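Local coordinates for protein pyruvate carboxylase n-terminal domain (Aquifex aeolicus, PDB 1ULZ) that forms the biotin carboxylase subunit of pyruvate carboxylase, with an ATP-grasp region between N- and C-terminal biotin carboxylase domains, at residues A[169-174]-A[201-206]; A[208-213]-A[256-261]; A[226-231]-A[237-242]; A[274-277]-A[283-286]. The protein carries 1 engineered substitution. All blocks are in the same frame, centred on the assembly; numbering follows the deposited sequence.

How the contacts relate
All four contacts belong to the ATP-grasp region. Contact 1 comes first along the chain and lies at the surface, where residues 201-206 lead from a small three-stranded sheet to strand 206-214 of the large antiparallel sheet. Contact 2 packs helix 248-264 on that strand, and contact 3, the hairpin of strands 220-232 and 235-241, falls between its two segments in sequence; contact 4, the hairpin of strands 269-277 and 283-289, closes the series. Contacts 2 and 4 have centres about 11 Å apart, contacts 1 and 2 about 27 Å. Strand 206-214 runs between the two hairpins, tying them into one sheet; Lys206 forms a salt bridge to Asp227 of contact 3 and probably a backbone hydrogen bond to Ala277 of contact 4.

Contact 1. Residues A[169-174]-A[201-206]; sequences ICRNEE and FIENPK
Arg171 meets Glu203 end-on, the guanidinium and carboxylate lying in nearly parallel planes, 13° apart, although the two side chains cross at about a right angle. The arginine chain, extended from CG to NE, carries the guanidinium out to Glu203, and the end-on approach presents both terminal nitrogens together: Arg171 NH1 reaches Glu203 OE1 at 3.0 Å and Arg171 NH2 reaches Glu203 OE2 at 3.0 Å. Both oxygens are met on their syn sides, somewhat out of the carboxylate plane, and both bonds are fairly straight, 167° and 161° at the hydrogen, making a two-bond salt bridge that fixes the rotation of both groups. Ile169 CG2 sits 4.1 Å above the centre of the Arg171 guanidinium plane and covers one of its faces. Phe201 lies beside the bridge. Phe201 CE1 is 3.6 Å from Ile169 CD1 and 4.2 Å from Arg171 NH2, which sits at the ring edge, and Glu203 CB of the same segment lies over one face of the ring, toward the rim. Ile169 and Phe201 also share Leu155 of strand 154-158, the middle strand between those that carry or lead into the two segments. The bridge thus ties the end of strand 168-170 to the connection that follows strand 196-200. This is consistent with the base of the small lid subdomain of an ATP-grasp fold, where the chain passes on to the central sheet.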
loop_
_atom_site.group_PDB
_atom_site.type_symbol
_atom_site.label_atom_id
_atom_site.label_comp_id
_atom_site.label_asym_id
_atom_site.label_seq_id
_atom_site.Cartn_x
_atom_site.Cartn_y
_atom_site.Cartn_z
ATOM N N ILE A 169 12.360 13.824 42.896
ATOM C CA ILE A 169 13.524 13.668 42.035
ATOM C C ILE A 169 14.785 14.123 42.769
ATOM O O ILE A 169 14.819 15.206 43.348
ATOM C CB ILE A 169 13.372 14.501 40.748
ATOM C CG1 ILE A 169 12.123 14.062 39.987
ATOM C CG2 ILE A 169 14.588 14.327 39.868
ATOM C CD1 ILE A 169 11.857 14.895 38.742
ATOM N N CYS A 170 15.808 13.277 42.756
ATOM C CA CYS A 170 17.086 13.578 43.400
ATOM C C CYS A 170 18.147 13.559 42.290
ATOM O O CYS A 170 18.423 12.508 41.711
ATOM C CB CYS A 170 17.415 12.512 44.452
ATOM S SG CYS A 170 16.049 12.070 45.569
ATOM N N ARG A 171 18.742 14.713 42.003
ATOM C CA ARG A 171 19.735 14.812 40.935
ATOM C C ARG A 171 21.198 14.652 41.354
ATOM O O ARG A 171 22.089 14.592 40.509
ATOM C CB ARG A 171 19.539 16.132 40.183
ATOM C CG ARG A 171 18.184 16.205 39.473
ATOM C CD ARG A 171 18.039 17.440 38.587
ATOM N NE ARG A 171 16.720 17.488 37.952
ATOM C CZ ARG A 171 16.353 16.735 36.917
ATOM N NH1 ARG A 171 17.204 15.865 36.378
ATOM N NH2 ARG A 171 15.126 16.844 36.422
ATOM N N ASN A 172 21.433 14.588 42.659
ATOM C CA ASN A 172 22.773 14.407 43.214
ATOM C C ASN A 172 22.587 13.956 44.660
ATOM O O ASN A 172 21.471 14.003 45.178
ATOM C CB ASN A 172 23.577 15.713 43.142
ATOM C CG ASN A 172 22.853 16.880 43.775
ATOM O OD1 ASN A 172 22.538 16.861 44.964
ATOM N ND2 ASN A 172 22.578 17.906 42.977
ATOM N N GLU A 173 23.662 13.522 45.314
ATOM C CA GLU A 173 23.554 13.038 46.689
ATOM C C GLU A 173 22.984 14.037 47.691
ATOM O O GLU A 173 22.290 13.651 48.630
ATOM C CB GLU A 173 24.906 12.542 47.201
ATOM C CG GLU A 173 24.779 11.710 48.475
ATOM C CD GLU A 173 26.114 11.215 48.996
ATOM O OE1 GLU A 173 26.826 11.995 49.671
ATOM O OE2 GLU A 173 26.457 10.048 48.718
ATOM N N GLU A 174 23.274 15.317 47.511
ATOM C CA GLU A 174 22.744 16.305 48.443
ATOM C C GLU A 174 21.217 16.317 48.396
ATOM O O GLU A 174 20.554 16.331 49.438
ATOM C CB GLU A 174 23.273 17.700 48.125
ATOM C CG GLU A 174 22.784 18.729 49.125
ATOM C CD GLU A 174 23.165 18.358 50.557
ATOM O OE1 GLU A 174 24.379 18.192 50.818
ATOM O OE2 GLU A 174 22.259 18.230 51.417
ATOM N N PHE A 201 15.793 7.216 37.741
ATOM C CA PHE A 201 14.920 8.134 37.010
ATOM C C PHE A 201 15.305 8.133 35.535
ATOM O O PHE A 201 16.403 8.565 35.180
ATOM C CB PHE A 201 15.065 9.566 37.554
ATOM C CG PHE A 201 14.161 10.582 36.876
ATOM C CD1 PHE A 201 14.469 11.935 36.915
ATOM C CD2 PHE A 201 12.993 10.189 36.243
ATOM C CE1 PHE A 201 13.631 12.876 36.339
ATOM C CE2 PHE A 201 12.145 11.127 35.662
ATOM C CZ PHE A 201 12.465 12.476 35.711
ATOM N N ILE A 202 14.406 7.644 34.682
ATOM C CA ILE A 202 14.653 7.620 33.236
ATOM C C ILE A 202 13.937 8.848 32.696
ATOM O O ILE A 202 12.746 8.804 32.390
ATOM C CB ILE A 202 14.061 6.358 32.572
ATOM C CG1 ILE A 202 14.510 5.112 33.336
ATOM C CG2 ILE A 202 14.540 6.263 31.129
ATOM C CD1 ILE A 202 16.020 4.967 33.426
ATOM N N GLU A 203 14.679 9.943 32.586
ATOM C CA GLU A 203 14.134 11.226 32.150
ATOM C C GLU A 203 13.995 11.433 30.640
ATOM O O GLU A 203 14.880 11.055 29.865
ATOM C CB GLU A 203 14.990 12.340 32.763
ATOM C CG GLU A 203 14.530 13.740 32.466
ATOM C CD GLU A 203 15.132 14.747 33.426
ATOM O OE1 GLU A 203 16.315 14.575 33.807
ATOM O OE2 GLU A 203 14.418 15.710 33.790
ATOM N N ASN A 204 12.896 12.071 30.232
ATOM C CA ASN A 204 12.634 12.312 28.810
ATOM C C ASN A 204 12.755 10.960 28.116
ATOM O O ASN A 204 13.539 10.800 27.179
ATOM C CB ASN A 204 13.679 13.264 28.219
ATOM C CG ASN A 204 13.670 14.640 28.877
ATOM O OD1 ASN A 204 14.619 15.412 28.722
ATOM N ND2 ASN A 204 12.597 14.955 29.604
ATOM N N PRO A 205 11.989 9.962 28.577
ATOM C CA PRO A 205 12.062 8.633 27.967
ATOM C C PRO A 205 11.369 8.470 26.624
ATOM O O PRO A 205 10.445 9.210 26.279
ATOM C CB PRO A 205 11.426 7.741 29.025
ATOM C CG PRO A 205 10.336 8.635 29.566
ATOM C CD PRO A 205 11.054 9.967 29.717
ATOM N N LYS A 206 11.845 7.489 25.870
ATOM C CA LYS A 206 11.248 7.145 24.594
ATOM C C LYS A 206 10.511 5.846 24.876
ATOM O O LYS A 206 10.920 5.063 25.739
ATOM C CB LYS A 206 12.313 6.883 23.532
ATOM C CG LYS A 206 12.562 8.023 22.570
ATOM C CD LYS A 206 13.647 7.638 21.569
ATOM C CE LYS A 206 13.909 8.736 20.551
ATOM N NZ LYS A 206 12.697 9.024 19.735
#

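Contact 2. Residues A[208-213]-A[256-261]; sequences IEYQVL and NIVTKA
Val258 turns its CG1 anti to the backbone N (chi1 168°) and its CG2 anti to the carbonyl carbon, which spreads the two methyls toward two different residues of strand 206-214. CG1 goes to Val212, whose touching methyl, CG2, stands anti to the carbonyl carbon, beside the backbone N. Val258 CG1 and Val212 CG2 come to 3.4 Å, tighter than ordinary van der Waals contact, so this junction is closely pressed. The other methyl, Val258 CG2, lies 3.9 Å from Tyr210 CG and just as near its CB, meeting the root of the aromatic side chain and not its far end. That far end is held separately: the hydroxyl of Tyr210 bonds to the carbonyl of Arg251, earlier on the same helix. Val258 therefore spans two alternate strand residues, both buried and both directed toward the helix, and it also touches Met273 of the neighbouring strand. Gln211 between them is directed away from the helix; its OE1 accepts from Arg226. The contact is wholly apolar across the segments. It is typical of a helix packed on one face of an antiparallel sheet, here helix 248-264 on the large sheet of the ATP-grasp fold.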
loop_
_atom_site.group_PDB
_atom_site.type_symbol
_atom_site.label_atom_id
_atom_site.label_comp_id
_atom_site.label_asym_id
_atom_site.label_seq_id
_atom_site.Cartn_x
_atom_site.Cartn_y
_atom_site.Cartn_z
ATOM N N ILE A 208 9.859 2.479 23.450
ATOM C CA ILE A 208 10.354 1.565 22.424
ATOM C C ILE A 208 9.732 0.198 22.708
ATOM O O ILE A 208 9.801 -0.294 23.836
ATOM C CB ILE A 208 11.893 1.422 22.480
ATOM C CG1 ILE A 208 12.573 2.784 22.293
ATOM C CG2 ILE A 208 12.353 0.427 21.421
ATOM C CD1 ILE A 208 12.464 3.364 20.901
ATOM N N GLU A 209 9.131 -0.421 21.695
ATOM C CA GLU A 209 8.494 -1.711 21.906
ATOM C C GLU A 209 8.838 -2.744 20.846
ATOM O O GLU A 209 8.937 -2.431 19.655
ATOM C CB GLU A 209 6.974 -1.534 21.994
ATOM C CG GLU A 209 6.294 -1.153 20.688
ATOM C CD GLU A 209 4.805 -0.877 20.856
ATOM O OE1 GLU A 209 4.062 -1.018 19.860
ATOM O OE2 GLU A 209 4.378 -0.512 21.976
ATOM N N TYR A 210 9.018 -3.983 21.293
ATOM C CA TYR A 210 9.352 -5.077 20.398
ATOM C C TYR A 210 8.159 -5.945 20.018
ATOM O O TYR A 210 7.318 -6.287 20.861
ATOM C CB TYR A 210 10.438 -5.965 21.018
ATOM C CG TYR A 210 11.851 -5.559 20.663
ATOM C CD1 TYR A 210 12.499 -4.525 21.338
ATOM C CD2 TYR A 210 12.526 -6.192 19.626
ATOM C CE1 TYR A 210 13.780 -4.135 20.985
ATOM C CE2 TYR A 210 13.804 -5.811 19.264
ATOM C CZ TYR A 210 14.430 -4.783 19.941
ATOM O OH TYR A 210 15.701 -4.408 19.564
ATOM N N GLN A 211 8.099 -6.304 18.740
ATOM C CA GLN A 211 7.040 -7.162 18.230
ATOM C C GLN A 211 7.503 -8.614 18.355
ATOM O O GLN A 211 8.582 -8.974 17.886
ATOM C CB GLN A 211 6.750 -6.847 16.760
ATOM C CG GLN A 211 5.696 -7.745 16.128
ATOM C CD GLN A 211 4.348 -7.648 16.817
ATOM O OE1 GLN A 211 3.741 -6.580 16.864
ATOM N NE2 GLN A 211 3.875 -8.767 17.361
ATOM N N VAL A 212 6.684 -9.442 18.991
ATOM C CA VAL A 212 7.015 -10.853 19.162
ATOM C C VAL A 212 6.048 -11.717 18.355
ATOM O O VAL A 212 4.892 -11.346 18.167
ATOM C CB VAL A 212 6.926 -11.256 20.648
ATOM C CG1 VAL A 212 7.298 -12.717 20.820
ATOM C CG2 VAL A 212 7.836 -10.367 21.476
ATOM N N LEU A 213 6.526 -12.858 17.866
ATOM C CA LEU A 213 5.689 -13.773 17.094
ATOM C C LEU A 213 6.275 -15.176 17.202
ATOM O O LEU A 213 7.436 -15.409 16.859
ATOM C CB LEU A 213 5.624 -13.347 15.616
ATOM C CG LEU A 213 4.618 -14.081 14.714
ATOM C CD1 LEU A 213 3.209 -13.823 15.210
ATOM C CD2 LEU A 213 4.760 -13.612 13.267
ATOM N N ASN A 256 17.004 -10.597 20.701
ATOM C CA ASN A 256 17.251 -11.951 21.201
ATOM C C ASN A 256 16.876 -12.086 22.678
ATOM O O ASN A 256 16.405 -13.140 23.115
ATOM C CB ASN A 256 18.714 -12.349 20.993
ATOM C CG ASN A 256 19.042 -12.631 19.531
ATOM O OD1 ASN A 256 18.330 -13.379 18.854
ATOM N ND2 ASN A 256 20.133 -12.047 19.045
ATOM N N ILE A 257 17.081 -11.024 23.448
ATOM C CA ILE A 257 16.720 -11.054 24.857
ATOM C C ILE A 257 15.208 -11.229 24.939
ATOM O O ILE A 257 14.692 -11.987 25.768
ATOM C CB ILE A 257 17.132 -9.748 25.569
ATOM C CG1 ILE A 257 18.649 -9.741 25.789
ATOM C CG2 ILE A 257 16.383 -9.611 26.882
ATOM C CD1 ILE A 257 19.170 -8.489 26.468
ATOM N N VAL A 258 14.504 -10.530 24.055
ATOM C CA VAL A 258 13.050 -10.595 23.978
ATOM C C VAL A 258 12.551 -12.010 23.659
ATOM O O VAL A 258 11.719 -12.559 24.385
ATOM C CB VAL A 258 12.517 -9.620 22.896
ATOM C CG1 VAL A 258 11.044 -9.892 22.617
ATOM C CG2 VAL A 258 12.712 -8.176 23.359
ATOM N N THR A 259 13.058 -12.594 22.575
ATOM C CA THR A 259 12.640 -13.936 22.168
ATOM C C THR A 259 13.075 -15.024 23.149
ATOM O O THR A 259 12.382 -16.024 23.312
ATOM C CB THR A 259 13.142 -14.276 20.741
ATOM O OG1 THR A 259 14.569 -14.180 20.685
ATOM C CG2 THR A 259 12.534 -13.305 19.732
ATOM N N LYS A 260 14.209 -14.823 23.813
ATOM C CA LYS A 260 14.681 -15.787 24.809
ATOM C C LYS A 260 13.701 -15.811 25.980
ATOM O O LYS A 260 13.312 -16.876 26.464
ATOM C CB LYS A 260 16.058 -15.386 25.338
ATOM C CG LYS A 260 16.296 -15.850 26.776
ATOM C CD LYS A 260 17.462 -15.117 27.433
ATOM C CE LYS A 260 17.249 -13.589 27.477
ATOM N NZ LYS A 260 16.081 -13.153 28.285
ATOM N N ALA A 261 13.312 -14.623 26.433
ATOM C CA ALA A 261 12.383 -14.489 27.549
ATOM C C ALA A 261 11.004 -15.008 27.162
ATOM O O ALA A 261 10.328 -15.650 27.963
ATOM C CB ALA A 261 12.292 -13.025 27.982
#

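Contact 3. Residues A[226-231]-A[237-242]; sequences RDCSIQ and LVEIAP
A water molecule is built into the strand pairing between Asp227 and Val238, at a place where direct bonds between the strands of this antiparallel beta hairpin of the ATP-grasp sheet are interrupted. It donates to Asp227 O at 3.1 Å and to Val238 O at 2.6 Å and accepts from Ile230 N, so three backbone groups of two strands are bridged by one water. Before it the pairing is regular: Asp227 and Ile240 form a hydrogen-bonded pair, with Asp227 N at 3.0 Å from Ile240 O and Ile240 N at 3.1 Å from Asp227 O. Beyond it Ile230 O accepts from Leu237 N at 3.1 Å, while its bond from Val238 N is weak. Side chains of Asp227, Ile230, Val238 and Ile240 share one face; Asp227 CB packs on Ile240 CG1 at 3.6 Å, and Ile230 lies side by side with Val238. Across the other face Cys228 SG rests against Glu239 CG, whose carboxylate turns off to Arg337 on the next strand. Arg226 likewise leads away, to Glu209, Gln211 and Ser299, and Asp227 OD1 forms a salt bridge with Lys206. An Asx turn spans Asp227 to Ser229. With CG anti to the backbone N, Asp227 (chi1 -179°) sets OD2 to accept from both Ser229 N and the hydroxyl, Ser229 OG lying 2.7 Å from Asp227 OD2.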
loop_
_atom_site.group_PDB
_atom_site.type_symbol
_atom_site.label_atom_id
_atom_site.label_comp_id
_atom_site.label_asym_id
_atom_site.label_seq_id
_atom_site.Cartn_x
_atom_site.Cartn_y
_atom_site.Cartn_z
ATOM N N ARG A 226 9.420 -0.707 17.632
ATOM C CA ARG A 226 8.629 0.432 17.200
ATOM C C ARG A 226 8.813 1.551 18.226
ATOM O O ARG A 226 8.881 1.297 19.430
ATOM C CB ARG A 226 7.144 0.053 17.115
ATOM C CG ARG A 226 6.821 -0.984 16.040
ATOM C CD ARG A 226 5.320 -1.249 15.948
ATOM N NE ARG A 226 4.794 -1.947 17.117
ATOM C CZ ARG A 226 4.521 -3.248 17.153
ATOM N NH1 ARG A 226 4.724 -4.002 16.078
ATOM N NH2 ARG A 226 4.034 -3.792 18.262
ATOM N N ASP A 227 8.922 2.782 17.742
ATOM C CA ASP A 227 9.058 3.942 18.618
ATOM C C ASP A 227 7.701 4.632 18.634
ATOM O O ASP A 227 7.278 5.210 17.633
ATOM C CB ASP A 227 10.136 4.888 18.086
ATOM C CG ASP A 227 10.333 6.105 18.967
ATOM O OD1 ASP A 227 11.461 6.643 18.986
ATOM O OD2 ASP A 227 9.363 6.528 19.636
ATOM N N CYS A 228 7.015 4.552 19.768
ATOM C CA CYS A 228 5.690 5.145 19.914
ATOM C C CYS A 228 5.706 6.257 20.961
ATOM O O CYS A 228 4.738 6.443 21.703
ATOM C CB CYS A 228 4.692 4.061 20.331
ATOM S SG CYS A 228 4.914 2.485 19.442
ATOM N N SER A 229 6.810 6.995 21.006
ATOM C CA SER A 229 6.983 8.078 21.974
ATOM C C SER A 229 5.963 9.208 21.867
ATOM O O SER A 229 5.584 9.803 22.879
ATOM C CB SER A 229 8.386 8.677 21.847
ATOM O OG SER A 229 9.379 7.702 22.091
ATOM N N ILE A 230 5.521 9.507 20.649
ATOM C CA ILE A 230 4.575 10.597 20.447
ATOM C C ILE A 230 3.150 10.267 20.849
ATOM O O ILE A 230 2.366 9.733 20.066
ATOM C CB ILE A 230 4.621 11.081 18.990
ATOM C CG1 ILE A 230 6.040 11.575 18.683
ATOM C CG2 ILE A 230 3.602 12.199 18.776
ATOM C CD1 ILE A 230 6.317 11.792 17.233
ATOM N N GLN A 231 2.819 10.621 22.086
ATOM C CA GLN A 231 1.503 10.363 22.645
ATOM C C GLN A 231 0.953 11.628 23.292
ATOM O O GLN A 231 1.584 12.687 23.269
ATOM C CB GLN A 231 1.595 9.280 23.727
ATOM C CG GLN A 231 2.540 8.122 23.425
ATOM C CD GLN A 231 2.911 7.342 24.682
ATOM O OE1 GLN A 231 2.523 7.717 25.794
ATOM N NE2 GLN A 231 3.670 6.260 24.515
ATOM N N LEU A 237 -0.354 8.590 19.085
ATOM C CA LEU A 237 -0.795 9.426 17.968
ATOM C C LEU A 237 0.033 9.119 16.727
ATOM O O LEU A 237 -0.495 9.036 15.619
ATOM C CB LEU A 237 -0.649 10.902 18.341
ATOM C CG LEU A 237 -1.212 11.975 17.405
ATOM C CD1 LEU A 237 -2.721 11.804 17.231
ATOM C CD2 LEU A 237 -0.908 13.351 18.006
ATOM N N VAL A 238 1.336 8.953 16.918
ATOM C CA VAL A 238 2.233 8.640 15.815
ATOM C C VAL A 238 3.205 7.548 16.243
ATOM O O VAL A 238 3.775 7.611 17.334
ATOM C CB VAL A 238 3.043 9.878 15.372
ATOM C CG1 VAL A 238 4.017 9.494 14.274
ATOM C CG2 VAL A 238 2.102 10.971 14.881
ATOM N N GLU A 239 3.380 6.545 15.387
ATOM C CA GLU A 239 4.292 5.437 15.661
ATOM C C GLU A 239 5.187 5.173 14.450
ATOM O O GLU A 239 4.758 5.340 13.311
ATOM C CB GLU A 239 3.505 4.164 15.984
ATOM C CG GLU A 239 2.476 4.307 17.093
ATOM C CD GLU A 239 1.051 4.376 16.574
ATOM O OE1 GLU A 239 0.124 4.417 17.404
ATOM O OE2 GLU A 239 0.848 4.386 15.340
ATOM N N ILE A 240 6.429 4.763 14.693
ATOM C CA ILE A 240 7.355 4.470 13.602
ATOM C C ILE A 240 8.070 3.130 13.787
ATOM O O ILE A 240 8.108 2.577 14.889
ATOM C CB ILE A 240 8.445 5.564 13.458
ATOM C CG1 ILE A 240 9.469 5.436 14.586
ATOM C CG2 ILE A 240 7.808 6.949 13.494
ATOM C CD1 ILE A 240 10.703 6.296 14.389
ATOM N N ALA A 241 8.630 2.617 12.696
ATOM C CA ALA A 241 9.381 1.367 12.712
ATOM C C ALA A 241 10.349 1.363 11.541
ATOM O O ALA A 241 9.996 1.767 10.438
ATOM C CB ALA A 241 8.441 0.148 12.613
ATOM N N PRO A 242 11.614 1.000 11.802
ATOM C CA PRO A 242 12.035 0.637 13.157
ATOM C C PRO A 242 12.327 1.961 13.864
ATOM O O PRO A 242 11.979 3.019 13.338
ATOM C CB PRO A 242 13.293 -0.181 12.913
ATOM C CG PRO A 242 13.893 0.508 11.713
ATOM C CD PRO A 242 12.692 0.760 10.824
HETATM O O HOH W 1 6.228 8.120 18.045
#

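Contact 4. Residues A[274-277]-A[283-286]; sequences EFIA and LYFI
Phe275 crosses onto strand 283-289 with its CB lying 3.4 Å from Tyr284 O, and from there CG, CD2 and CE2 meet the opposing strand in turn. CG passes the same carbonyl; Phe275 CD2 comes to 3.2 Å from Phe285 N and also touches Leu283 CB; Phe275 CE2, further out, meets Phe285 CB at 3.7 Å. At the tip, Phe275 CZ lies near the plane of the Phe285 ring, at its edge. CG anti to the carbonyl carbon (chi1 -61°) places the ring on that side. Phe285 turns its edge to the face of Phe275, a T-shaped stack with centroids 5.8 Å apart and planes at 86°. On the same face of the hairpin Ala277 CB and Leu283 CD2 press together at 3.3 Å, closer than usual. The other face holds Ile276, which crosses both Tyr284 and Ile286 at about right angles: Ile276 CG1 lies against Tyr284 CB, and Ile276 CG2 is 3.6 Å from Ile286 CG1. Beneath the side chains the antiparallel strands are stitched by Ile276 N to Tyr284 O, Tyr284 N to Ile276 O, and Ile286 N to Glu274 O at 2.9 Å. Polar ends have outside partners, Asn289 for Glu274 and Asp278 for the Tyr284 hydroxyl. Side chains between the strands thus meet through apolar and aromatic contacts while backbone bonds set the register, implying a closely packed hairpin at one end of the large sheet as formed by this chain.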
loop_
_atom_site.group_PDB
_atom_site.type_symbol
_atom_site.label_atom_id
_atom_site.label_comp_id
_atom_site.label_asym_id
_atom_site.label_seq_id
_atom_site.Cartn_x
_atom_site.Cartn_y
_atom_site.Cartn_z
ATOM N N GLU A 274 6.766 -3.929 25.826
ATOM C CA GLU A 274 6.998 -2.492 25.884
ATOM C C GLU A 274 8.136 -2.113 26.832
ATOM O O GLU A 274 8.224 -2.627 27.946
ATOM C CB GLU A 274 5.694 -1.776 26.277
ATOM C CG GLU A 274 4.573 -1.998 25.244
ATOM C CD GLU A 274 3.330 -1.141 25.468
ATOM O OE1 GLU A 274 2.497 -1.065 24.532
ATOM O OE2 GLU A 274 3.175 -0.551 26.562
ATOM N N PHE A 275 9.015 -1.230 26.357
ATOM C CA PHE A 275 10.163 -0.741 27.125
ATOM C C PHE A 275 10.176 0.787 27.104
ATOM O O PHE A 275 9.412 1.424 26.381
ATOM C CB PHE A 275 11.503 -1.165 26.500
ATOM C CG PHE A 275 11.726 -2.650 26.406
ATOM C CD1 PHE A 275 11.140 -3.394 25.398
ATOM C CD2 PHE A 275 12.564 -3.291 27.304
ATOM C CE1 PHE A 275 11.391 -4.754 25.285
ATOM C CE2 PHE A 275 12.818 -4.648 27.197
ATOM C CZ PHE A 275 12.231 -5.381 26.186
ATOM N N ILE A 276 11.059 1.363 27.914
ATOM C CA ILE A 276 11.269 2.802 27.930
ATOM C C ILE A 276 12.757 2.904 27.663
ATOM O O ILE A 276 13.543 2.128 28.206
ATOM C CB ILE A 276 10.935 3.460 29.283
ATOM C CG1 ILE A 276 11.675 2.758 30.417
ATOM C CG2 ILE A 276 9.443 3.434 29.513
ATOM C CD1 ILE A 276 11.362 3.345 31.767
ATOM N N ALA A 277 13.153 3.829 26.801
ATOM C CA ALA A 277 14.565 3.977 26.480
ATOM C C ALA A 277 15.079 5.301 27.000
ATOM O O ALA A 277 14.344 6.290 27.019
ATOM C CB ALA A 277 14.771 3.896 24.976
ATOM N N LEU A 283 17.403 0.166 27.067
ATOM C CA LEU A 283 16.003 -0.181 27.288
ATOM C C LEU A 283 15.733 -0.826 28.641
ATOM O O LEU A 283 16.581 -1.520 29.193
ATOM C CB LEU A 283 15.508 -1.127 26.189
ATOM C CG LEU A 283 15.755 -0.716 24.737
ATOM C CD1 LEU A 283 15.035 -1.681 23.804
ATOM C CD2 LEU A 283 15.260 0.698 24.512
ATOM N N TYR A 284 14.530 -0.589 29.156
ATOM C CA TYR A 284 14.095 -1.148 30.428
ATOM C C TYR A 284 12.649 -1.625 30.246
ATOM O O TYR A 284 11.767 -0.840 29.895
ATOM C CB TYR A 284 14.163 -0.095 31.537
ATOM C CG TYR A 284 15.474 0.657 31.611
ATOM C CD1 TYR A 284 15.698 1.784 30.825
ATOM C CD2 TYR A 284 16.477 0.260 32.488
ATOM C CE1 TYR A 284 16.876 2.498 30.913
ATOM C CE2 TYR A 284 17.666 0.970 32.583
ATOM C CZ TYR A 284 17.858 2.089 31.796
ATOM O OH TYR A 284 19.028 2.814 31.898
ATOM N N PHE A 285 12.416 -2.911 30.481
ATOM C CA PHE A 285 11.089 -3.501 30.324
ATOM C C PHE A 285 10.053 -2.928 31.280
ATOM O O PHE A 285 10.320 -2.739 32.465
ATOM C CB PHE A 285 11.177 -5.020 30.488
ATOM C CG PHE A 285 9.849 -5.719 30.452
ATOM C CD1 PHE A 285 9.083 -5.845 31.600
ATOM C CD2 PHE A 285 9.372 -6.265 29.272
ATOM C CE1 PHE A 285 7.865 -6.507 31.575
ATOM C CE2 PHE A 285 8.154 -6.930 29.237
ATOM C CZ PHE A 285 7.399 -7.052 30.388
ATOM N N ILE A 286 8.866 -2.655 30.743
ATOM C CA ILE A 286 7.758 -2.099 31.510
ATOM C C ILE A 286 6.604 -3.091 31.621
ATOM O O ILE A 286 6.118 -3.367 32.721
ATOM C CB ILE A 286 7.215 -0.813 30.850
ATOM C CG1 ILE A 286 8.288 0.278 30.852
ATOM C CG2 ILE A 286 5.971 -0.344 31.589
ATOM C CD1 ILE A 286 8.719 0.707 32.238
#